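PDB 3AF6: putative uncharacterized protein PH1404 from Pyrococcus horikoshii, which probably terminates archaeal transcription as a zinc-dependent ribonuclease of the metallo-beta-lactamase superfamily, cutting nascent RNA and degrading it from the 5' end. Local coordinates for residues Y184-I189 with V207-S212; S332-L337 with L353-G358; K542-F547 with E584-D589. One frame throughout, in Å; residues are numbered along the deposited sequence.

Contact 1 of 3, residues Y184-I189 with V207-S212; sequences YKSRWI and VQTDES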
# COMPACT_ATOMS: atom_id res chain seq x y z
N TYR A 184 26.51 9.50 7.39
CA TYR A 184 27.50 9.62 6.33
C TYR A 184 27.12 10.59 5.22
O TYR A 184 25.96 10.70 4.84
CB TYR A 184 27.74 8.23 5.76
CG TYR A 184 28.75 8.15 4.65
CD1 TYR A 184 30.05 8.62 4.83
CD2 TYR A 184 28.42 7.56 3.43
CE1 TYR A 184 31.01 8.49 3.82
CE2 TYR A 184 29.36 7.43 2.41
CZ TYR A 184 30.66 7.89 2.61
OH TYR A 184 31.61 7.75 1.63
N LYS A 185 28.11 11.30 4.70
CA LYS A 185 27.89 12.23 3.60
C LYS A 185 28.40 11.53 2.35
O LYS A 185 29.61 11.43 2.13
CB LYS A 185 28.67 13.53 3.84
CG LYS A 185 28.42 14.61 2.79
CD LYS A 185 29.29 15.84 3.03
CE LYS A 185 29.12 16.87 1.92
NZ LYS A 185 29.79 18.18 2.22
N SER A 186 27.46 11.05 1.55
CA SER A 186 27.73 10.32 0.31
C SER A 186 28.63 11.03 -0.71
O SER A 186 28.55 12.25 -0.89
CB SER A 186 26.41 9.96 -0.36
OG SER A 186 25.46 9.46 0.58
N ARG A 187 29.46 10.25 -1.39
CA ARG A 187 30.35 10.78 -2.43
C ARG A 187 29.59 10.95 -3.74
O ARG A 187 29.94 11.79 -4.57
CB ARG A 187 31.54 9.84 -2.65
CG ARG A 187 32.58 9.85 -1.55
CD ARG A 187 33.74 8.92 -1.89
NE ARG A 187 35.04 9.49 -1.52
CZ ARG A 187 35.88 8.96 -0.63
NH1 ARG A 187 35.57 7.82 -0.01
NH2 ARG A 187 37.02 9.57 -0.37
N TRP A 188 28.55 10.14 -3.93
CA TRP A 188 27.73 10.23 -5.13
C TRP A 188 26.36 9.58 -4.93
O TRP A 188 26.14 8.86 -3.96
CB TRP A 188 28.45 9.60 -6.36
CG TRP A 188 29.08 8.25 -6.14
CD1 TRP A 188 30.40 7.99 -5.87
CD2 TRP A 188 28.43 6.98 -6.19
NE1 TRP A 188 30.61 6.64 -5.76
CE2 TRP A 188 29.42 5.99 -5.95
CE3 TRP A 188 27.11 6.56 -6.41
CZ2 TRP A 188 29.13 4.62 -5.93
CZ3 TRP A 188 26.82 5.20 -6.38
CH2 TRP A 188 27.82 4.24 -6.15
N ILE A 189 25.45 9.85 -5.86
CA ILE A 189 24.09 9.32 -5.78
C ILE A 189 23.59 9.09 -7.20
O ILE A 189 23.68 9.99 -8.03
CB ILE A 189 23.15 10.35 -5.08
CG1 ILE A 189 23.68 10.70 -3.69
CG2 ILE A 189 21.73 9.79 -5.00
CD1 ILE A 189 23.11 11.98 -3.13
N VAL A 207 18.10 3.04 -6.05
CA VAL A 207 18.82 4.25 -5.64
C VAL A 207 20.19 3.82 -5.13
O VAL A 207 20.28 2.93 -4.30
CB VAL A 207 18.09 5.02 -4.50
CG1 VAL A 207 18.90 6.23 -4.10
CG2 VAL A 207 16.70 5.44 -4.97
N GLN A 208 21.24 4.47 -5.64
CA GLN A 208 22.60 4.13 -5.24
C GLN A 208 23.42 5.29 -4.70
O GLN A 208 23.26 6.44 -5.12
CB GLN A 208 23.41 3.60 -6.43
CG GLN A 208 22.74 2.60 -7.33
CD GLN A 208 23.53 2.38 -8.61
OE1 GLN A 208 24.73 2.12 -8.56
NE2 GLN A 208 22.87 2.50 -9.74
N THR A 209 24.32 4.95 -3.78
CA THR A 209 25.30 5.87 -3.21
C THR A 209 26.51 4.95 -2.99
O THR A 209 26.39 3.74 -3.10
CB THR A 209 24.90 6.47 -1.85
OG1 THR A 209 24.95 5.44 -0.85
CG2 THR A 209 23.51 7.09 -1.92
N ASP A 210 27.68 5.52 -2.71
CA ASP A 210 28.85 4.70 -2.46
C ASP A 210 28.70 3.93 -1.15
O ASP A 210 29.52 3.07 -0.82
CB ASP A 210 30.12 5.55 -2.40
CG ASP A 210 30.02 6.70 -1.40
OD1 ASP A 210 31.06 7.04 -0.80
OD2 ASP A 210 28.93 7.29 -1.23
N GLU A 211 27.64 4.21 -0.40
CA GLU A 211 27.45 3.55 0.87
C GLU A 211 26.22 2.67 0.95
O GLU A 211 26.18 1.74 1.75
CB GLU A 211 27.38 4.58 2.00
CG GLU A 211 27.30 4.00 3.41
CD GLU A 211 28.46 3.06 3.73
OE1 GLU A 211 29.55 3.23 3.14
OE2 GLU A 211 28.29 2.15 4.59
N SER A 212 25.22 2.93 0.11
CA SER A 212 24.00 2.17 0.23
C SER A 212 23.22 1.88 -1.04
O SER A 212 23.51 2.40 -2.11
CB SER A 212 23.06 2.88 1.20
OG SER A 212 23.75 3.30 2.36
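Asp210 is the polar centre of the join between segment 207-212, a strand running into a turn, and the loop 184-189, its two carboxylate oxygens serving different donors. Tyr184 OH donates to Asp210 OD1 (2.6 Å), meeting it on the syn side, 29° out of the carboxylate plane. The backbone N of Arg187 donates to Asp210 OD2 at 3.0 Å and comes from above that plane, 44° out of it. A second polar group lies around Thr209, where Ser212 N donates to Thr209 OG1 at 2.7 Å. Glu211 N gives the same oxygen another bond, and the resulting ST turn and ST motif shape the turn at Thr209-Ser212. Thr209 OG1 and Ser186 OG also both bond to Asp334 OD2.

Aromatic packing runs alongside. The Trp188 indole lies over the backbone at Thr209-Asp210, with Thr209 C 3.4 Å above its plane and toward the rim, while Gln208 CB sits at the ring edge, 3.8 Å from Trp188 CZ3. With CG of Trp188 placed between its own N and carbonyl carbon (chi1 47°), the ring reaches back across the backbone of Thr209 and Asp210. Tyr184 CD2 rests 3.5 Å from Glu211 CB, and the carboxylate of Glu211 forms a salt bridge with Arg180.

Apolar contact is slight: Ile189 CG1 and Thr209 CG2 lie alongside each other, 4.0 Å apart. Two donors of unlike kind, a phenol and an amide, thus fix the rotation of the Asp210 carboxylate and would be expected to favour its ionised form, tying the entry into strand 189-193 to the turn that leads out of 207-209.

Contact 2 of 3, residues S332-L337 with L353-G358; sequences SPDIRL and LHIGNG
The shortest polar bond between the two strands runs from the backbone N of Arg336 to His354 O, 2.7 Å long. His354 N returns a bond to Arg336 O at 2.9 Å, which makes this the hydrogen-bonded pair of an antiparallel hairpin. Gly356 N adds a third bond, to Asp334 O (2.8 Å), just past the strand end.

Arg336 and His354 extend alongside each other from the same face. His354 CG stands anti to its backbone N (chi1 169°) and the Arg336 chain bends at chi3 (-70°), which brings guanidinium and ring edge together: Arg336 NE lies 3.1 Å from His354 CD2, the two planes 35° apart. His354 ND1 is hydrogen-bonded to Asn361, whereas Arg336 NH1 forms salt bridges with Glu183 and Asp330 and its NE bonds to a modified residue of the bound chain, probably the RNA analogue. The other face is apolar: Ile355 pairs with Ile335, and Leu353 CD2 sits 3.8 Å from both Ile335 CG2 and Leu337 CD1.

These aliphatic groups face the companion sheet of the metallo-beta-lactamase sandwich, where Ile335 and Leu353 pack on strand 213-216 and Leu337 and Leu353 on strand 251-253, while Ile355 touches strand 204-209.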
# COMPACT_ATOMS: atom_id res chain seq x y z
N SER A 332 19.55 3.67 6.67
CA SER A 332 20.92 3.36 6.25
C SER A 332 21.82 4.49 6.73
O SER A 332 21.34 5.57 7.06
CB SER A 332 21.01 3.25 4.72
OG SER A 332 21.55 4.43 4.15
N PRO A 333 23.14 4.26 6.76
CA PRO A 333 24.06 5.31 7.21
C PRO A 333 23.91 6.65 6.51
O PRO A 333 24.20 7.69 7.10
CB PRO A 333 25.43 4.68 6.97
CG PRO A 333 25.17 3.23 7.21
CD PRO A 333 23.87 3.01 6.48
N ASP A 334 23.45 6.65 5.26
CA ASP A 334 23.31 7.92 4.54
C ASP A 334 21.96 8.17 3.88
O ASP A 334 21.86 9.01 2.99
CB ASP A 334 24.43 8.05 3.50
CG ASP A 334 24.31 7.04 2.37
OD1 ASP A 334 23.61 6.02 2.55
OD2 ASP A 334 24.93 7.26 1.31
N ILE A 335 20.92 7.46 4.31
CA ILE A 335 19.59 7.65 3.74
C ILE A 335 18.53 7.70 4.81
O ILE A 335 18.45 6.79 5.64
CB ILE A 335 19.21 6.50 2.77
CG1 ILE A 335 20.12 6.52 1.54
CG2 ILE A 335 17.75 6.64 2.34
CD1 ILE A 335 19.82 5.43 0.54
N ARG A 336 17.71 8.74 4.80
CA ARG A 336 16.63 8.88 5.77
C ARG A 336 15.29 8.90 5.05
O ARG A 336 15.08 9.68 4.12
CB ARG A 336 16.80 10.15 6.59
CG ARG A 336 17.09 9.89 8.05
CD ARG A 336 16.85 11.14 8.85
NE ARG A 336 17.86 12.15 8.57
CZ ARG A 336 19.12 12.07 8.99
NH1 ARG A 336 19.50 11.03 9.71
NH2 ARG A 336 19.98 13.03 8.69
N LEU A 337 14.39 8.03 5.50
CA LEU A 337 13.07 7.89 4.89
C LEU A 337 11.91 8.54 5.61
O LEU A 337 11.84 8.56 6.84
CB LEU A 337 12.75 6.41 4.71
CG LEU A 337 11.35 6.05 4.21
CD1 LEU A 337 11.21 6.39 2.73
CD2 LEU A 337 11.11 4.55 4.42
N LEU A 353 13.36 10.65 0.12
CA LEU A 353 14.65 10.21 0.60
C LEU A 353 15.59 11.38 0.85
O LEU A 353 15.91 12.16 -0.05
CB LEU A 353 15.30 9.22 -0.38
CG LEU A 353 14.57 7.89 -0.59
CD1 LEU A 353 15.42 6.98 -1.47
CD2 LEU A 353 14.30 7.23 0.76
N HIS A 354 15.98 11.49 2.11
CA HIS A 354 16.90 12.52 2.56
C HIS A 354 18.25 11.79 2.56
O HIS A 354 18.50 10.96 3.44
CB HIS A 354 16.49 12.96 3.97
CG HIS A 354 17.50 13.83 4.66
ND1 HIS A 354 17.94 15.02 4.12
CD2 HIS A 354 18.16 13.67 5.83
CE1 HIS A 354 18.83 15.55 4.94
NE2 HIS A 354 18.98 14.76 5.98
N ILE A 355 19.09 12.08 1.56
CA ILE A 355 20.39 11.43 1.43
C ILE A 355 21.54 12.31 1.92
O ILE A 355 21.63 13.49 1.59
CB ILE A 355 20.66 11.04 -0.03
CG1 ILE A 355 19.51 10.19 -0.55
CG2 ILE A 355 21.96 10.25 -0.12
CD1 ILE A 355 19.61 9.84 -2.02
N GLY A 356 22.45 11.70 2.70
CA GLY A 356 23.55 12.45 3.27
C GLY A 356 22.88 13.25 4.37
O GLY A 356 21.72 12.98 4.69
N ASN A 357 23.57 14.21 4.97
CA ASN A 357 22.88 15.00 5.98
C ASN A 357 22.64 16.37 5.37
O ASN A 357 23.17 17.38 5.84
CB ASN A 357 23.70 15.12 7.26
CG ASN A 357 22.97 15.91 8.34
OD1 ASN A 357 21.83 15.59 8.71
ND2 ASN A 357 23.63 16.95 8.86
N GLY A 358 21.84 16.40 4.31
CA GLY A 358 21.54 17.65 3.64
C GLY A 358 22.18 17.70 2.27
O GLY A 358 22.14 18.73 1.59

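Contact 3 of 3, residues K542-F547 with E584-D589; sequences KNSIIF and EVHTID
Strands 544-547 and 584-587 run parallel at one border of the six-stranded parallel sheet of the beta-CASP region, Ser544 beside Glu584 and Phe547 beside Thr587. Five backbone bonds join the two segments, the first and last using the flanking Asn543 and Ile588. Glu584 N reaches Asn543 O; Ile545 bonds through its N to Glu584 O and through its O to His586 N; Phe547 N takes His586 O, and Ile588 N closes the series on Phe547 O at 2.8 Å.

On one face Ile545 CG1 is anti to its backbone N (chi1 -168°), which sets CG2 toward the neighbouring strand, 4.1 Å from Val585 CG2. Val585 CG1 meets the edge of the Phe547 ring, 3.9 Å from Phe547 CE2. The opposite face carries Ser544, Glu584, Ile546 and His586, with Ser544 OG against Glu584 CB. Ile588, following the strand, meets Ile546 CG2 through its CG1 at 3.6 Å.

Around this shell, helix 405-420 covers Ile546, His586 and Ile588, and strand 425-429 flanks 544-547 on its other side. Thr419 bonds to Ser544 OG, and Arg422 forms a salt bridge with Glu584 OE1, helping to place the carboxylate. Glu584 OE1 also accepts from His586 NE2 (3.1 Å), lying nearly in the imidazole plane, whereas the nitrogen stands above the carboxylate plane, 81° out of it.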
# COMPACT_ATOMS: atom_id res chain seq x y z
N LYS A 542 -28.10 -6.30 -23.79
CA LYS A 542 -28.89 -5.74 -22.71
C LYS A 542 -27.92 -5.28 -21.63
O LYS A 542 -28.11 -4.24 -20.99
CB LYS A 542 -29.82 -6.79 -22.09
CG LYS A 542 -30.99 -7.22 -22.94
CD LYS A 542 -31.86 -8.20 -22.18
CE LYS A 542 -33.11 -8.54 -22.97
NZ LYS A 542 -34.03 -9.43 -22.21
N ASN A 543 -26.86 -6.07 -21.45
CA ASN A 543 -25.84 -5.79 -20.45
C ASN A 543 -24.88 -4.68 -20.85
O ASN A 543 -24.76 -4.33 -22.03
CB ASN A 543 -25.03 -7.07 -20.17
CG ASN A 543 -25.90 -8.23 -19.73
OD1 ASN A 543 -26.65 -8.13 -18.76
ND2 ASN A 543 -25.79 -9.34 -20.45
N SER A 544 -24.18 -4.14 -19.86
CA SER A 544 -23.22 -3.08 -20.09
C SER A 544 -21.93 -3.29 -19.32
O SER A 544 -21.93 -3.87 -18.23
CB SER A 544 -23.82 -1.72 -19.71
OG SER A 544 -24.56 -1.17 -20.79
N ILE A 545 -20.83 -2.83 -19.90
CA ILE A 545 -19.54 -2.92 -19.23
C ILE A 545 -18.99 -1.50 -19.15
O ILE A 545 -19.01 -0.75 -20.13
CB ILE A 545 -18.57 -3.87 -19.99
CG1 ILE A 545 -17.36 -4.15 -19.10
CG2 ILE A 545 -18.15 -3.26 -21.32
CD1 ILE A 545 -16.40 -5.18 -19.67
N ILE A 546 -18.52 -1.11 -17.97
CA ILE A 546 -17.99 0.23 -17.76
C ILE A 546 -16.56 0.20 -17.22
O ILE A 546 -16.31 -0.32 -16.13
CB ILE A 546 -18.87 1.01 -16.74
CG1 ILE A 546 -20.31 1.10 -17.25
CG2 ILE A 546 -18.31 2.41 -16.54
CD1 ILE A 546 -21.26 1.70 -16.23
N PHE A 547 -15.62 0.74 -17.97
CA PHE A 547 -14.24 0.79 -17.51
C PHE A 547 -14.07 2.08 -16.72
O PHE A 547 -14.42 3.16 -17.21
CB PHE A 547 -13.26 0.74 -18.70
CG PHE A 547 -13.27 -0.58 -19.42
CD1 PHE A 547 -12.75 -1.72 -18.81
CD2 PHE A 547 -13.85 -0.70 -20.68
CE1 PHE A 547 -12.83 -2.97 -19.44
CE2 PHE A 547 -13.93 -1.94 -21.31
CZ PHE A 547 -13.42 -3.08 -20.68
N GLU A 584 -22.89 -3.35 -24.30
CA GLU A 584 -22.40 -1.98 -24.45
C GLU A 584 -21.08 -1.74 -23.74
O GLU A 584 -20.88 -2.19 -22.61
CB GLU A 584 -23.41 -0.96 -23.92
CG GLU A 584 -24.52 -0.59 -24.89
CD GLU A 584 -25.12 0.76 -24.57
OE1 GLU A 584 -25.57 0.95 -23.42
OE2 GLU A 584 -25.14 1.63 -25.47
N VAL A 585 -20.18 -1.02 -24.41
CA VAL A 585 -18.87 -0.71 -23.85
C VAL A 585 -18.75 0.78 -23.52
O VAL A 585 -18.75 1.63 -24.42
CB VAL A 585 -17.73 -1.09 -24.85
CG1 VAL A 585 -16.37 -0.89 -24.20
CG2 VAL A 585 -17.89 -2.54 -25.31
N HIS A 586 -18.65 1.10 -22.23
CA HIS A 586 -18.54 2.49 -21.79
C HIS A 586 -17.25 2.73 -21.00
O HIS A 586 -16.79 1.85 -20.27
CB HIS A 586 -19.72 2.87 -20.89
CG HIS A 586 -21.05 2.77 -21.56
ND1 HIS A 586 -21.43 3.62 -22.57
CD2 HIS A 586 -22.08 1.92 -21.37
CE1 HIS A 586 -22.65 3.30 -22.98
NE2 HIS A 586 -23.06 2.27 -22.26
N THR A 587 -16.69 3.92 -21.14
CA THR A 587 -15.48 4.27 -20.41
C THR A 587 -15.71 5.56 -19.63
O THR A 587 -15.95 6.61 -20.21
CB THR A 587 -14.26 4.48 -21.36
OG1 THR A 587 -13.92 3.24 -21.98
CG2 THR A 587 -13.06 4.98 -20.58
N ILE A 588 -15.64 5.46 -18.30
CA ILE A 588 -15.82 6.62 -17.44
C ILE A 588 -14.53 6.75 -16.65
O ILE A 588 -14.31 6.00 -15.70
CB ILE A 588 -16.98 6.41 -16.43
CG1 ILE A 588 -18.26 5.99 -17.16
CG2 ILE A 588 -17.23 7.70 -15.67
CD1 ILE A 588 -18.82 7.03 -18.08
N ASP A 589 -13.66 7.68 -17.04
CA ASP A 589 -12.39 7.84 -16.35
C ASP A 589 -12.40 8.88 -15.23
O ASP A 589 -11.37 9.16 -14.62
CB ASP A 589 -11.30 8.23 -17.35
CG ASP A 589 -11.56 9.57 -18.00
OD1 ASP A 589 -12.24 10.41 -17.38
OD2 ASP A 589 -11.06 9.78 -19.13

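How the contacts relate
Along the chain the three contacts follow in series, none enclosing or crossing another. Contact 1 closes a short loop over 190-206, bringing the approach to strand 189-193 back to strand 204-209. Contact 2 closes the hairpin of strands 335-341 and 349-355. The two belong to different sheets of the metallo-beta-lactamase fold yet touch, their centres 9 Å apart, with Ile189 CD1 against Ile355 CG2 at 3.6 Å. Contact 3 closes a longer excursion, 548-583, and joins the outermost strand 584-587 to 544-547 in the parallel beta-CASP sheet. It lies on the opposite side of the chain's centre from contacts 1 and 2, about 50 and 47 Å from them between centres.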